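Local coordinates for protein acetylene hydratase Ahy (Pelobacter acetylenicus, PDB 2E7Z) that hydrates acetylene to acetaldehyde, using a tungsten-bis(molybdopterin guanine dinucleotide) cofactor and one [4Fe-4S] cluster, without net redox chemistry, at residues G601-S606 against I671-W676; E643-E648 against A722-C727; R653-L658 against M692-A697. One frame throughout, in Å; residues are numbered along the deposited sequence.

How the contacts relate
All three contacts lie in the C-terminal part of the chain, where loops beside a mixed sheet bind the two MGD molecules. Residues 601-606 leave strand 596-600 and are met 65 residues later by 671-676, which follow strand 668-671, closing contact 1. Strand 644-648 begins inside that loop but pairs with the C-terminal strand 720-726, so contact 2 crosses contact 1. Strand 653-660, the neighbour of 644-648, receives the end of helix 691-694 in contact 3, which also crosses contact 1 and falls wholly within the span of contact 2. Ile671 packs on Val647 and Leu656, joining the cofactor-facing loops to the sheet, while contacts 2 and 3 use neighbouring strands of it.

Contact 1 (G601-S606 against I671-W676); sequences GLREDS and IPHGRW. With MGD (2-amino-5,6-dimercapto-7-methyl-3,7,8a,9-tetrahydro-8-oxa-1,3,9,10-tetraaza-anthracen-4-one guanosine dinucleotide), chain F.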
loop_
_atom_site.group_PDB
_atom_site.type_symbol
_atom_site.label_atom_id
_atom_site.label_comp_id
_atom_site.label_asym_id
_atom_site.label_seq_id
_atom_site.Cartn_x
_atom_site.Cartn_y
_atom_site.Cartn_z
ATOM N N GLY A 601 7.131 1.420 -11.554
ATOM C CA GLY A 601 5.960 2.138 -11.090
ATOM C C GLY A 601 5.424 3.061 -12.168
ATOM O O GLY A 601 5.500 2.748 -13.359
ATOM N N LEU A 602 4.925 4.213 -11.724
ATOM C CA LEU A 602 4.243 5.219 -12.555
ATOM C C LEU A 602 2.846 4.723 -12.865
ATOM O O LEU A 602 2.620 3.924 -13.776
ATOM C CB LEU A 602 5.028 5.655 -13.804
ATOM C CG LEU A 602 4.811 7.125 -14.238
ATOM C CD1 LEU A 602 5.532 7.380 -15.543
ATOM C CD2 LEU A 602 3.382 7.513 -14.397
ATOM N N ARG A 603 1.915 5.188 -12.047
ATOM C CA ARG A 603 0.538 4.732 -12.152
ATOM C C ARG A 603 -0.125 5.311 -13.394
ATOM O O ARG A 603 0.114 6.476 -13.751
ATOM C CB ARG A 603 -0.242 5.128 -10.908
ATOM C CG ARG A 603 0.376 4.629 -9.619
ATOM C CD ARG A 603 0.559 3.118 -9.577
ATOM N NE ARG A 603 1.093 2.739 -8.272
ATOM C CZ ARG A 603 1.850 1.675 -8.015
ATOM N NH1 ARG A 603 2.196 0.814 -8.967
ATOM N NH2 ARG A 603 2.276 1.479 -6.776
ATOM N N GLU A 604 -0.957 4.497 -14.030
ATOM C CA GLU A 604 -1.574 4.853 -15.307
ATOM C C GLU A 604 -3.031 5.181 -15.087
ATOM O O GLU A 604 -3.712 4.537 -14.261
ATOM C CB GLU A 604 -1.401 3.730 -16.325
ATOM C CG GLU A 604 0.076 3.595 -16.724
ATOM C CD GLU A 604 0.393 2.394 -17.578
ATOM O OE1 GLU A 604 -0.452 1.493 -17.717
ATOM O OE2 GLU A 604 1.527 2.349 -18.105
ATOM N N ASP A 605 -3.486 6.216 -15.796
ATOM C CA ASP A 605 -4.831 6.753 -15.632
ATOM C C ASP A 605 -5.928 5.697 -15.656
ATOM O O ASP A 605 -6.857 5.759 -14.836
ATOM C CB ASP A 605 -5.107 7.773 -16.736
ATOM C CG ASP A 605 -4.353 9.096 -16.536
ATOM O OD1 ASP A 605 -3.626 9.285 -15.534
ATOM O OD2 ASP A 605 -4.503 9.968 -17.421
ATOM N N SER A 606 -5.803 4.727 -16.567
ATOM C CA SER A 606 -6.897 3.806 -16.892
ATOM C C SER A 606 -6.894 2.482 -16.137
ATOM O O SER A 606 -7.830 1.688 -16.290
ATOM C CB SER A 606 -6.920 3.511 -18.399
ATOM O OG SER A 606 -5.630 3.099 -18.855
ATOM N N ILE A 671 9.536 0.981 -16.077
ATOM C CA ILE A 671 8.726 -0.208 -16.351
ATOM C C ILE A 671 7.418 -0.097 -15.549
ATOM O O ILE A 671 7.397 0.475 -14.462
ATOM C CB ILE A 671 9.481 -1.535 -16.036
ATOM C CG1 ILE A 671 9.668 -1.740 -14.529
ATOM C CG2 ILE A 671 10.853 -1.543 -16.741
ATOM C CD1 ILE A 671 10.446 -2.999 -14.160
ATOM N N PRO A 672 6.312 -0.637 -16.090
ATOM C CA PRO A 672 5.026 -0.515 -15.404
ATOM C C PRO A 672 4.868 -1.607 -14.350
ATOM O O PRO A 672 5.519 -2.648 -14.447
ATOM C CB PRO A 672 4.027 -0.772 -16.526
ATOM C CG PRO A 672 4.729 -1.792 -17.390
ATOM C CD PRO A 672 6.200 -1.402 -17.344
ATOM N N HIS A 673 4.010 -1.368 -13.363
ATOM C CA HIS A 673 3.608 -2.444 -12.478
ATOM C C HIS A 673 2.222 -2.931 -12.829
ATOM O O HIS A 673 1.317 -2.129 -13.074
ATOM C CB HIS A 673 3.561 -1.969 -11.040
ATOM C CG HIS A 673 2.877 -2.933 -10.114
ATOM N ND1 HIS A 673 3.385 -4.184 -9.848
ATOM C CD2 HIS A 673 1.735 -2.823 -9.394
ATOM C CE1 HIS A 673 2.584 -4.809 -9.000
ATOM N NE2 HIS A 673 1.571 -4.006 -8.714
ATOM N N GLY A 674 2.032 -4.248 -12.779
ATOM C CA GLY A 674 0.691 -4.802 -12.779
ATOM C C GLY A 674 0.208 -5.236 -14.135
ATOM O O GLY A 674 -0.932 -5.612 -14.275
ATOM N N ARG A 675 1.078 -5.181 -15.143
ATOM C CA ARG A 675 0.641 -5.481 -16.498
ATOM C C ARG A 675 0.518 -6.976 -16.777
ATOM O O ARG A 675 1.449 -7.740 -16.534
ATOM C CB ARG A 675 1.603 -4.831 -17.500
ATOM C CG ARG A 675 1.369 -3.361 -17.640
ATOM C CD ARG A 675 0.161 -3.211 -18.580
ATOM N NE ARG A 675 -0.256 -1.854 -18.705
ATOM C CZ ARG A 675 -1.161 -1.422 -19.571
ATOM N NH1 ARG A 675 -1.741 -2.256 -20.435
ATOM N NH2 ARG A 675 -1.452 -0.143 -19.575
ATOM N N TRP A 676 -0.653 -7.377 -17.263
ATOM C CA TRP A 676 -0.844 -8.716 -17.780
ATOM C C TRP A 676 -1.957 -8.636 -18.824
ATOM O O TRP A 676 -2.491 -7.556 -19.051
ATOM C CB TRP A 676 -1.147 -9.739 -16.673
ATOM C CG TRP A 676 -2.424 -9.493 -15.892
ATOM C CD1 TRP A 676 -2.681 -8.469 -15.014
ATOM C CD2 TRP A 676 -3.588 -10.323 -15.899
ATOM N NE1 TRP A 676 -3.937 -8.617 -14.465
ATOM C CE2 TRP A 676 -4.529 -9.731 -15.013
ATOM C CE3 TRP A 676 -3.949 -11.497 -16.601
ATOM C CZ2 TRP A 676 -5.794 -10.280 -14.784
ATOM C CZ3 TRP A 676 -5.210 -12.059 -16.366
ATOM C CH2 TRP A 676 -6.129 -11.436 -15.476
HETATM P PB MGD F . 3.593 6.681 -9.629
HETATM O O1B MGD F . 2.553 7.192 -10.590
HETATM O O2B MGD F . 4.015 5.243 -9.729
HETATM O O3B MGD F . 3.110 6.912 -8.112
HETATM O O3A MGD F . 1.070 7.398 -6.775
HETATM P PA MGD F . 2.312 8.141 -7.458
HETATM O O1A MGD F . 3.215 8.627 -6.353
HETATM O O2A MGD F . 1.761 9.147 -8.451
HETATM O "O5'" MGD F . 4.905 7.606 -9.770
HETATM C "C5'" MGD F . 4.700 9.003 -9.686
HETATM C "C4'" MGD F . 6.037 9.716 -9.765
HETATM O "O4'" MGD F . 6.938 9.174 -8.792
HETATM C "C3'" MGD F . 6.686 9.528 -11.133
HETATM O "O3'" MGD F . 6.680 10.776 -11.827
HETATM C "C2'" MGD F . 8.095 9.070 -10.833
HETATM O "O2'" MGD F . 9.104 9.740 -11.586
HETATM C "C1'" MGD F . 8.217 9.401 -9.350
HETATM N N9 MGD F . 9.290 8.654 -8.666
HETATM C C8 MGD F . 9.701 7.392 -8.893
HETATM N N7 MGD F . 10.715 7.032 -8.065
HETATM C C5 MGD F . 10.978 8.118 -7.297
HETATM C C6 MGD F . 11.922 8.461 -6.212
HETATM O O6 MGD F . 12.783 7.639 -5.831
HETATM N N1 MGD F . 11.838 9.686 -5.670
HETATM C C2 MGD F . 10.938 10.609 -6.066
HETATM N N2 MGD F . 10.919 11.816 -5.452
HETATM N N3 MGD F . 10.038 10.359 -7.058
HETATM C C4 MGD F . 10.025 9.168 -7.683
HETATM C C10 MGD F . 1.125 6.132 -6.121
HETATM C C11 MGD F . -0.341 5.838 -5.812
HETATM O O11 MGD F . -1.114 5.995 -7.012
HETATM C C12 MGD F . -0.566 4.470 -5.202
HETATM S S12 MGD F . 0.577 3.802 -4.142
HETATM C C13 MGD F . -1.671 3.758 -5.479
HETATM S S13 MGD F . -2.052 2.298 -4.687
HETATM C C14 MGD F . -2.622 4.199 -6.544
HETATM N N15 MGD F . -2.368 3.477 -7.784
HETATM C C16 MGD F . -2.952 3.943 -8.909
HETATM C C17 MGD F . -3.120 3.137 -10.137
HETATM O O17 MGD F . -2.707 1.955 -10.196
HETATM N N18 MGD F . -3.718 3.719 -11.193
HETATM C C19 MGD F . -4.155 4.996 -11.177
HETATM N N19 MGD F . -4.753 5.491 -12.281
HETATM N N20 MGD F . -4.027 5.800 -10.090
HETATM C C21 MGD F . -3.446 5.334 -8.965
HETATM N N22 MGD F . -3.309 6.130 -7.891
HETATM C C23 MGD F . -2.489 5.711 -6.773
HETATM O O HOH W 1 2.504 1.030 -13.497
HETATM O O HOH W 2 0.427 0.195 -11.410
HETATM O O HOH W 3 0.497 0.030 -15.385
#
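Arg675 and Glu604 join two cofactor-binding loops of the molybdopterin dinucleotide-binding domain, a member of the double-psi beta-barrel clan. The two side chains cross at about a right angle, carboxylate and guanidinium planes 69° apart. Arg675 NH2 reaches Glu604 OE1 at 2.7 Å in a salt bridge that lies in the guanidinium plane and meets the oxygen on its syn side, somewhat out of the carboxylate plane. Glu604 OE2 pairs with Arg670 and OE1 also takes Asn607 ND2, so the carboxylate is pinned from several directions.

The second pair is looser. Arg603 NH1 stands 3.7 Å from His673 CD2, with the guanidinium steeply tilted to the imidazole. The arginine chain bends at the CB-CG bond (chi2 -57°), which lays its methylenes along the pterin of the chain F MGD, CG lying 3.5 Å from its C16. NH1 then bonds to O17 of the chain E MGD, so this one side chain spans both cofactor halves. A water links NH1 to His673 O, at 3.1 Å from NH1, and His673 ND1 is bonded to Asp696 OD1.

Gly601 adopts backbone angles at which a side chain would collide with the preceding carbonyl oxygen, and its N donates to Ile671 O. Beyond it the loop grips the diphosphate: Arg603 N donates to O1B of the chain F MGD at 2.6 Å.

Contact 2 (E643-E648 against A722-C727); sequences EWIWVE and AKAYKC
Trp646 and Tyr725 face each other as a hydrogen-bonded pair of the antiparallel strands 644-648 and 722-726, and their side chains interlock on one side of the sheet. Trp646 CB is the bump: it rests over the face of the Tyr725 ring, 3.8 Å from its centroid, while the indole runs obliquely past the phenol. Tyr725 CG sits between its own N and carbonyl carbon (chi1 55°), which tips the ring over toward strand 644-648. At the C terminus, Cys727 SG settles into the hollow between Trp644 CB and the Trp646 indole, lying over the five-membered ring at 3.9 Å from its centroid.

The other side is aliphatic: Val647 CG1 approaches Ala722 CB, and Ile645 CD1 touches Ala724 CB at 4.0 Å, with Ile669 packed against this face.

Polar groups flank the aromatic patch. Tyr725 OH donates to Glu648 OE1 at 2.6 Å, meeting it on the anti side, and is bonded as well to Arg653 NH1. A water bridges Glu648 OE2 to Lys723 NZ, itself paired with Glu593. Lys723 and Arg653 nearby would favour the ionised carboxylate, the one linked to it through water and the other through the tyrosine hydroxyl.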
loop_
_atom_site.group_PDB
_atom_site.type_symbol
_atom_site.label_atom_id
_atom_site.label_comp_id
_atom_site.label_asym_id
_atom_site.label_seq_id
_atom_site.Cartn_x
_atom_site.Cartn_y
_atom_site.Cartn_z
ATOM N N GLU A 643 8.874 0.456 -30.358
ATOM C CA GLU A 643 9.267 -0.926 -30.649
ATOM C C GLU A 643 9.422 -1.739 -29.351
ATOM O O GLU A 643 9.735 -1.172 -28.308
ATOM C CB GLU A 643 10.552 -0.965 -31.489
ATOM C CG GLU A 643 10.526 -0.106 -32.773
ATOM C CD GLU A 643 9.428 -0.485 -33.751
ATOM O OE1 GLU A 643 9.088 -1.691 -33.848
ATOM O OE2 GLU A 643 8.910 0.432 -34.436
ATOM N N TRP A 644 9.201 -3.051 -29.443
ATOM C CA TRP A 644 9.272 -3.952 -28.268
ATOM C C TRP A 644 10.697 -4.234 -27.817
ATOM O O TRP A 644 11.581 -4.502 -28.646
ATOM C CB TRP A 644 8.540 -5.256 -28.573
ATOM C CG TRP A 644 7.044 -5.073 -28.633
ATOM C CD1 TRP A 644 6.299 -4.705 -29.719
ATOM C CD2 TRP A 644 6.119 -5.211 -27.541
ATOM N NE1 TRP A 644 4.965 -4.624 -29.372
ATOM C CE2 TRP A 644 4.829 -4.937 -28.044
ATOM C CE3 TRP A 644 6.257 -5.553 -26.185
ATOM C CZ2 TRP A 644 3.681 -4.986 -27.239
ATOM C CZ3 TRP A 644 5.115 -5.607 -25.386
ATOM C CH2 TRP A 644 3.845 -5.328 -25.921
ATOM N N ILE A 645 10.906 -4.193 -26.499
ATOM C CA ILE A 645 12.223 -4.377 -25.926
ATOM C C ILE A 645 12.136 -5.314 -24.721
ATOM O O ILE A 645 11.052 -5.522 -24.165
ATOM C CB ILE A 645 12.870 -3.029 -25.476
ATOM C CG1 ILE A 645 12.019 -2.294 -24.436
ATOM C CG2 ILE A 645 13.103 -2.087 -26.663
ATOM C CD1 ILE A 645 12.779 -1.215 -23.681
ATOM N N TRP A 646 13.277 -5.872 -24.319
ATOM C CA TRP A 646 13.406 -6.445 -22.993
ATOM C C TRP A 646 14.061 -5.415 -22.079
ATOM O O TRP A 646 14.985 -4.691 -22.473
ATOM C CB TRP A 646 14.280 -7.698 -23.033
ATOM C CG TRP A 646 13.697 -8.851 -23.764
ATOM C CD1 TRP A 646 14.032 -9.289 -25.028
ATOM C CD2 TRP A 646 12.699 -9.757 -23.275
ATOM N NE1 TRP A 646 13.286 -10.405 -25.353
ATOM C CE2 TRP A 646 12.468 -10.717 -24.286
ATOM C CE3 TRP A 646 11.981 -9.852 -22.073
ATOM C CZ2 TRP A 646 11.539 -11.758 -24.131
ATOM C CZ3 TRP A 646 11.069 -10.899 -21.915
ATOM C CH2 TRP A 646 10.851 -11.830 -22.948
ATOM N N VAL A 647 13.598 -5.357 -20.841
ATOM C CA VAL A 647 14.290 -4.591 -19.821
ATOM C C VAL A 647 14.736 -5.620 -18.796
ATOM O O VAL A 647 13.920 -6.394 -18.293
ATOM C CB VAL A 647 13.391 -3.508 -19.192
ATOM C CG1 VAL A 647 14.138 -2.767 -18.100
ATOM C CG2 VAL A 647 12.905 -2.543 -20.291
ATOM N N GLU A 648 16.028 -5.637 -18.505
ATOM C CA GLU A 648 16.614 -6.720 -17.731
ATOM C C GLU A 648 17.482 -6.161 -16.608
ATOM O O GLU A 648 18.317 -5.266 -16.821
ATOM C CB GLU A 648 17.450 -7.623 -18.655
ATOM C CG GLU A 648 18.148 -8.778 -17.924
ATOM C CD GLU A 648 18.810 -9.796 -18.841
ATOM O OE1 GLU A 648 18.740 -9.674 -20.081
ATOM O OE2 GLU A 648 19.401 -10.767 -18.306
ATOM N N ALA A 722 19.760 -1.567 -14.784
ATOM C CA ALA A 722 19.072 -2.295 -15.844
ATOM C C ALA A 722 19.702 -2.056 -17.217
ATOM O O ALA A 722 20.365 -1.031 -17.453
ATOM C CB ALA A 722 17.599 -1.923 -15.874
ATOM N N LYS A 723 19.462 -3.006 -18.116
ATOM C CA LYS A 723 19.773 -2.823 -19.531
ATOM C C LYS A 723 18.497 -2.978 -20.345
ATOM O O LYS A 723 17.537 -3.631 -19.903
ATOM C CB LYS A 723 20.814 -3.837 -20.010
ATOM C CG LYS A 723 20.360 -5.295 -19.904
ATOM C CD LYS A 723 21.325 -6.256 -20.586
ATOM C CE LYS A 723 22.458 -6.619 -19.682
ATOM N NZ LYS A 723 23.143 -7.893 -20.099
ATOM N N ALA A 724 18.486 -2.366 -21.526
ATOM C CA ALA A 724 17.344 -2.463 -22.416
ATOM C C ALA A 724 17.851 -2.866 -23.791
ATOM O O ALA A 724 18.859 -2.325 -24.271
ATOM C CB ALA A 724 16.614 -1.143 -22.483
ATOM N N TYR A 725 17.168 -3.813 -24.420
ATOM C CA TYR A 725 17.583 -4.312 -25.738
ATOM C C TYR A 725 16.401 -4.800 -26.573
ATOM O O TYR A 725 15.361 -5.158 -26.026
ATOM C CB TYR A 725 18.692 -5.385 -25.598
ATOM C CG TYR A 725 18.336 -6.557 -24.701
ATOM C CD1 TYR A 725 18.572 -6.509 -23.336
ATOM C CD2 TYR A 725 17.760 -7.706 -25.228
ATOM C CE1 TYR A 725 18.239 -7.602 -22.499
ATOM C CE2 TYR A 725 17.425 -8.789 -24.417
ATOM C CZ TYR A 725 17.666 -8.730 -23.055
ATOM O OH TYR A 725 17.334 -9.810 -22.269
ATOM N N LYS A 726 16.546 -4.781 -27.898
ATOM C CA LYS A 726 15.467 -5.186 -28.802
ATOM C C LYS A 726 15.069 -6.646 -28.614
ATOM O O LYS A 726 15.926 -7.503 -28.342
ATOM C CB LYS A 726 15.861 -4.936 -30.278
ATOM C CG LYS A 726 15.332 -3.625 -30.893
ATOM C CD LYS A 726 16.361 -2.882 -31.798
ATOM C CE LYS A 726 16.949 -3.740 -32.934
ATOM N NZ LYS A 726 16.359 -3.456 -34.287
ATOM N N CYS A 727 13.765 -6.909 -28.719
ATOM C CA CYS A 727 13.221 -8.262 -28.735
ATOM C C CYS A 727 13.602 -9.013 -30.013
ATOM O O CYS A 727 13.470 -10.232 -30.083
ATOM C CB CYS A 727 11.697 -8.218 -28.613
ATOM S SG CYS A 727 11.117 -7.909 -26.948
ATOM O OXT CYS A 727 14.039 -8.428 -31.012
HETATM O O HOH W 4 13.464 -11.636 -27.761
HETATM O O HOH W 5 22.191 -10.100 -18.282
#

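Contact 3 (R653-L658 against M692-A697); sequences RLKLLL and MLHNDA. With MGD (2-amino-5,6-dimercapto-7-methyl-3,7,8a,9-tetrahydro-8-oxa-1,3,9,10-tetraaza-anthracen-4-one guanosine dinucleotide), chain E.
His694 presents the edge of its imidazole to the backbone of Lys655, while Leu693 CB lies over the centre of one ring face, 3.8 Å above the plane. At the edge, ND1 carries the proton and donates to Lys655 O at 2.8 Å. The oxygen lies in the plane of the ring, but the donor is tilted 29° from the carbonyl's own plane, so the ring approaches the peptide aslant. The histidine CG lies beside the backbone N (chi1 -50°), and this folds the ring back to the strand although its CB points away. The Lys655 and His694 side chains run side by side in the same direction, with Lys655 CB 4.0 Å from CE1. The lysine then continues, fully extended, to a cation-pi contact with Trp644.

Lys655 is gripped through its backbone twice, since its N also donates to Leu693 O at 2.8 Å, a carbonyl of the last turn of helix 691-694. Next to it Leu654 points at the helix end and packs against carbonyls more than against side chains: CB touches Leu693 O, and CD1 comes within 3.4 Å of His694 O. A water joins Arg653 O to Met692 O, completing the seam at the strand's start.

Past the helix, Asp696 turns its carboxylate to the pterin of the chain E MGD. OD2 accepts from both N18, at 2.9 Å, and N19, at 3.0 Å, its other oxygen being engaged by His673 of contact 1. The strand is thus bonded to the end of the short helix, and the 3-10 segment that follows carries Asp696, a pterin-recognising carboxylate at the cofactor site of this molybdopterin dinucleotide-binding domain.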
loop_
_atom_site.group_PDB
_atom_site.type_symbol
_atom_site.label_atom_id
_atom_site.label_comp_id
_atom_site.label_asym_id
_atom_site.label_seq_id
_atom_site.Cartn_x
_atom_site.Cartn_y
_atom_site.Cartn_z
ATOM N N ARG A 653 13.987 -10.353 -16.300
ATOM C CA ARG A 653 13.637 -9.399 -17.362
ATOM C C ARG A 653 12.133 -9.399 -17.625
ATOM O O ARG A 653 11.430 -10.327 -17.230
ATOM C CB ARG A 653 14.377 -9.718 -18.675
ATOM C CG ARG A 653 13.954 -11.017 -19.316
ATOM C CD ARG A 653 14.754 -11.267 -20.574
ATOM N NE ARG A 653 14.205 -12.404 -21.296
ATOM C CZ ARG A 653 14.696 -12.851 -22.449
ATOM N NH1 ARG A 653 15.758 -12.236 -22.990
ATOM N NH2 ARG A 653 14.138 -13.897 -23.057
ATOM N N LEU A 654 11.654 -8.324 -18.240
ATOM C CA LEU A 654 10.277 -8.292 -18.721
ATOM C C LEU A 654 10.242 -7.625 -20.085
ATOM O O LEU A 654 11.163 -6.874 -20.440
ATOM C CB LEU A 654 9.331 -7.545 -17.775
ATOM C CG LEU A 654 9.350 -6.006 -17.697
ATOM C CD1 LEU A 654 8.269 -5.525 -16.723
ATOM C CD2 LEU A 654 10.715 -5.474 -17.256
ATOM N N LYS A 655 9.164 -7.881 -20.825
ATOM C CA LYS A 655 9.016 -7.438 -22.207
ATOM C C LYS A 655 8.074 -6.251 -22.252
ATOM O O LYS A 655 6.968 -6.318 -21.703
ATOM C CB LYS A 655 8.443 -8.576 -23.023
ATOM C CG LYS A 655 8.230 -8.227 -24.505
ATOM C CD LYS A 655 7.642 -9.376 -25.291
ATOM C CE LYS A 655 7.407 -8.962 -26.734
ATOM N NZ LYS A 655 6.812 -10.049 -27.571
ATOM N N LEU A 656 8.499 -5.179 -22.917
ATOM C CA LEU A 656 7.720 -3.949 -22.907
ATOM C C LEU A 656 7.776 -3.223 -24.234
ATOM O O LEU A 656 8.708 -3.410 -25.014
ATOM C CB LEU A 656 8.246 -3.017 -21.825
ATOM C CG LEU A 656 8.245 -3.567 -20.400
ATOM C CD1 LEU A 656 9.033 -2.648 -19.506
ATOM C CD2 LEU A 656 6.815 -3.730 -19.900
ATOM N N LEU A 657 6.775 -2.387 -24.475
ATOM C CA LEU A 657 6.797 -1.486 -25.627
ATOM C C LEU A 657 7.457 -0.174 -25.207
ATOM O O LEU A 657 6.989 0.490 -24.314
ATOM C CB LEU A 657 5.357 -1.226 -26.058
ATOM C CG LEU A 657 5.175 -0.371 -27.311
ATOM C CD1 LEU A 657 5.689 -1.104 -28.542
ATOM C CD2 LEU A 657 3.708 -0.043 -27.448
ATOM N N LEU A 658 8.556 0.048 -25.901
ATOM C CA LEU A 658 9.250 1.244 -25.830
ATOM C C LEU A 658 8.372 2.285 -26.467
ATOM O O LEU A 658 7.883 2.133 -27.598
ATOM C CB LEU A 658 10.553 1.118 -26.592
ATOM C CG LEU A 658 11.457 2.298 -26.323
ATOM C CD1 LEU A 658 11.730 2.457 -24.819
ATOM C CD2 LEU A 658 12.730 2.086 -27.094
ATOM N N MET A 692 4.209 -13.537 -16.314
ATOM C CA MET A 692 5.637 -13.872 -16.245
ATOM C C MET A 692 6.463 -13.125 -17.277
ATOM O O MET A 692 7.688 -13.159 -17.217
ATOM C CB MET A 692 5.853 -15.391 -16.388
ATOM C CG MET A 692 5.065 -16.279 -15.365
ATOM S SD MET A 692 5.368 -15.927 -13.615
ATOM C CE MET A 692 7.082 -16.495 -13.472
ATOM N N LEU A 693 5.788 -12.443 -18.196
ATOM C CA LEU A 693 6.439 -11.695 -19.280
ATOM C C LEU A 693 6.402 -10.185 -19.063
ATOM O O LEU A 693 7.299 -9.480 -19.504
ATOM C CB LEU A 693 5.777 -12.029 -20.626
ATOM C CG LEU A 693 6.098 -13.406 -21.211
ATOM C CD1 LEU A 693 5.280 -13.617 -22.484
ATOM C CD2 LEU A 693 7.597 -13.563 -21.489
ATOM N N HIS A 694 5.369 -9.673 -18.399
ATOM C CA HIS A 694 5.161 -8.219 -18.392
ATOM C C HIS A 694 5.083 -7.542 -17.022
ATOM O O HIS A 694 4.927 -6.313 -17.006
ATOM C CB HIS A 694 3.908 -7.838 -19.203
ATOM C CG HIS A 694 3.873 -8.441 -20.560
ATOM N ND1 HIS A 694 4.769 -8.097 -21.552
ATOM C CD2 HIS A 694 3.034 -9.352 -21.104
ATOM C CE1 HIS A 694 4.491 -8.785 -22.645
ATOM N NE2 HIS A 694 3.436 -9.546 -22.408
ATOM N N ASN A 695 5.195 -8.291 -15.909
ATOM C CA ASN A 695 5.081 -7.658 -14.609
ATOM C C ASN A 695 6.441 -7.277 -14.066
ATOM O O ASN A 695 7.414 -8.043 -14.207
ATOM C CB ASN A 695 4.394 -8.581 -13.594
ATOM C CG ASN A 695 4.017 -7.851 -12.338
ATOM O OD1 ASN A 695 4.354 -8.274 -11.197
ATOM N ND2 ASN A 695 3.351 -6.748 -12.505
ATOM N N ASP A 696 6.496 -6.123 -13.389
ATOM C CA ASP A 696 7.748 -5.636 -12.803
ATOM C C ASP A 696 8.380 -6.602 -11.792
ATOM O O ASP A 696 9.598 -6.658 -11.668
ATOM C CB ASP A 696 7.599 -4.233 -12.186
ATOM C CG ASP A 696 6.598 -4.171 -11.043
ATOM O OD1 ASP A 696 5.580 -4.899 -11.093
ATOM O OD2 ASP A 696 6.822 -3.383 -10.101
ATOM N N ALA A 697 7.560 -7.367 -11.075
ATOM C CA ALA A 697 8.123 -8.238 -10.030
ATOM C C ALA A 697 9.037 -9.315 -10.601
ATOM O O ALA A 697 9.814 -9.930 -9.861
ATOM C CB ALA A 697 7.021 -8.824 -9.174
HETATM P PB MGD E . -3.320 -6.143 -7.143
HETATM O O1B MGD E . -2.023 -6.867 -6.878
HETATM O O2B MGD E . -3.625 -5.641 -8.506
HETATM O O3B MGD E . -3.488 -4.874 -6.175
HETATM O O3A MGD E . -2.002 -4.295 -4.235
HETATM P PA MGD E . -3.514 -4.743 -4.574
HETATM O O1A MGD E . -4.498 -3.647 -4.296
HETATM O O2A MGD E . -3.684 -6.085 -3.928
HETATM O "O5'" MGD E . -4.486 -7.154 -6.676
HETATM C "C5'" MGD E . -5.779 -6.638 -6.408
HETATM C "C4'" MGD E . -6.756 -7.740 -6.767
HETATM O "O4'" MGD E . -8.032 -7.368 -6.224
HETATM C "C3'" MGD E . -7.018 -7.864 -8.265
HETATM O "O3'" MGD E . -6.744 -9.215 -8.673
HETATM C "C2'" MGD E . -8.498 -7.486 -8.484
HETATM O "O2'" MGD E . -9.197 -8.208 -9.517
HETATM C "C1'" MGD E . -9.074 -7.799 -7.130
HETATM N N9 MGD E . -10.254 -7.021 -6.723
HETATM C C8 MGD E . -10.495 -5.705 -6.944
HETATM N N7 MGD E . -11.627 -5.318 -6.336
HETATM C C5 MGD E . -12.084 -6.388 -5.650
HETATM C C6 MGD E . -13.216 -6.689 -4.790
HETATM O O6 MGD E . -14.064 -5.817 -4.506
HETATM N N1 MGD E . -13.270 -7.935 -4.293
HETATM C C2 MGD E . -12.436 -8.923 -4.601
HETATM N N2 MGD E . -12.613 -10.145 -4.021
HETATM N N3 MGD E . -11.383 -8.722 -5.388
HETATM C C4 MGD E . -11.182 -7.495 -5.908
HETATM C C10 MGD E . -1.690 -2.903 -4.301
HETATM C C11 MGD E . -0.362 -2.721 -3.598
HETATM O O11 MGD E . 0.600 -3.382 -4.418
HETATM C C12 MGD E . -0.041 -1.252 -3.464
HETATM S S12 MGD E . -1.208 -0.233 -2.739
HETATM C C13 MGD E . 1.152 -0.768 -3.847
HETATM S S13 MGD E . 1.502 0.899 -3.828
HETATM C C14 MGD E . 2.263 -1.641 -4.342
HETATM N N15 MGD E . 2.507 -1.467 -5.765
HETATM C C16 MGD E . 3.434 -2.327 -6.276
HETATM C C17 MGD E . 4.340 -2.004 -7.387
HETATM O O17 MGD E . 4.306 -0.875 -7.925
HETATM N N18 MGD E . 5.204 -2.957 -7.789
HETATM C C19 MGD E . 5.275 -4.187 -7.220
HETATM N N19 MGD E . 6.158 -5.102 -7.673
HETATM N N20 MGD E . 4.460 -4.551 -6.222
HETATM C C21 MGD E . 3.567 -3.687 -5.723
HETATM N N22 MGD E . 2.786 -4.059 -4.705
HETATM C C23 MGD E . 1.939 -3.108 -4.017
HETATM O O HOH W 6 10.116 -12.435 -18.339
#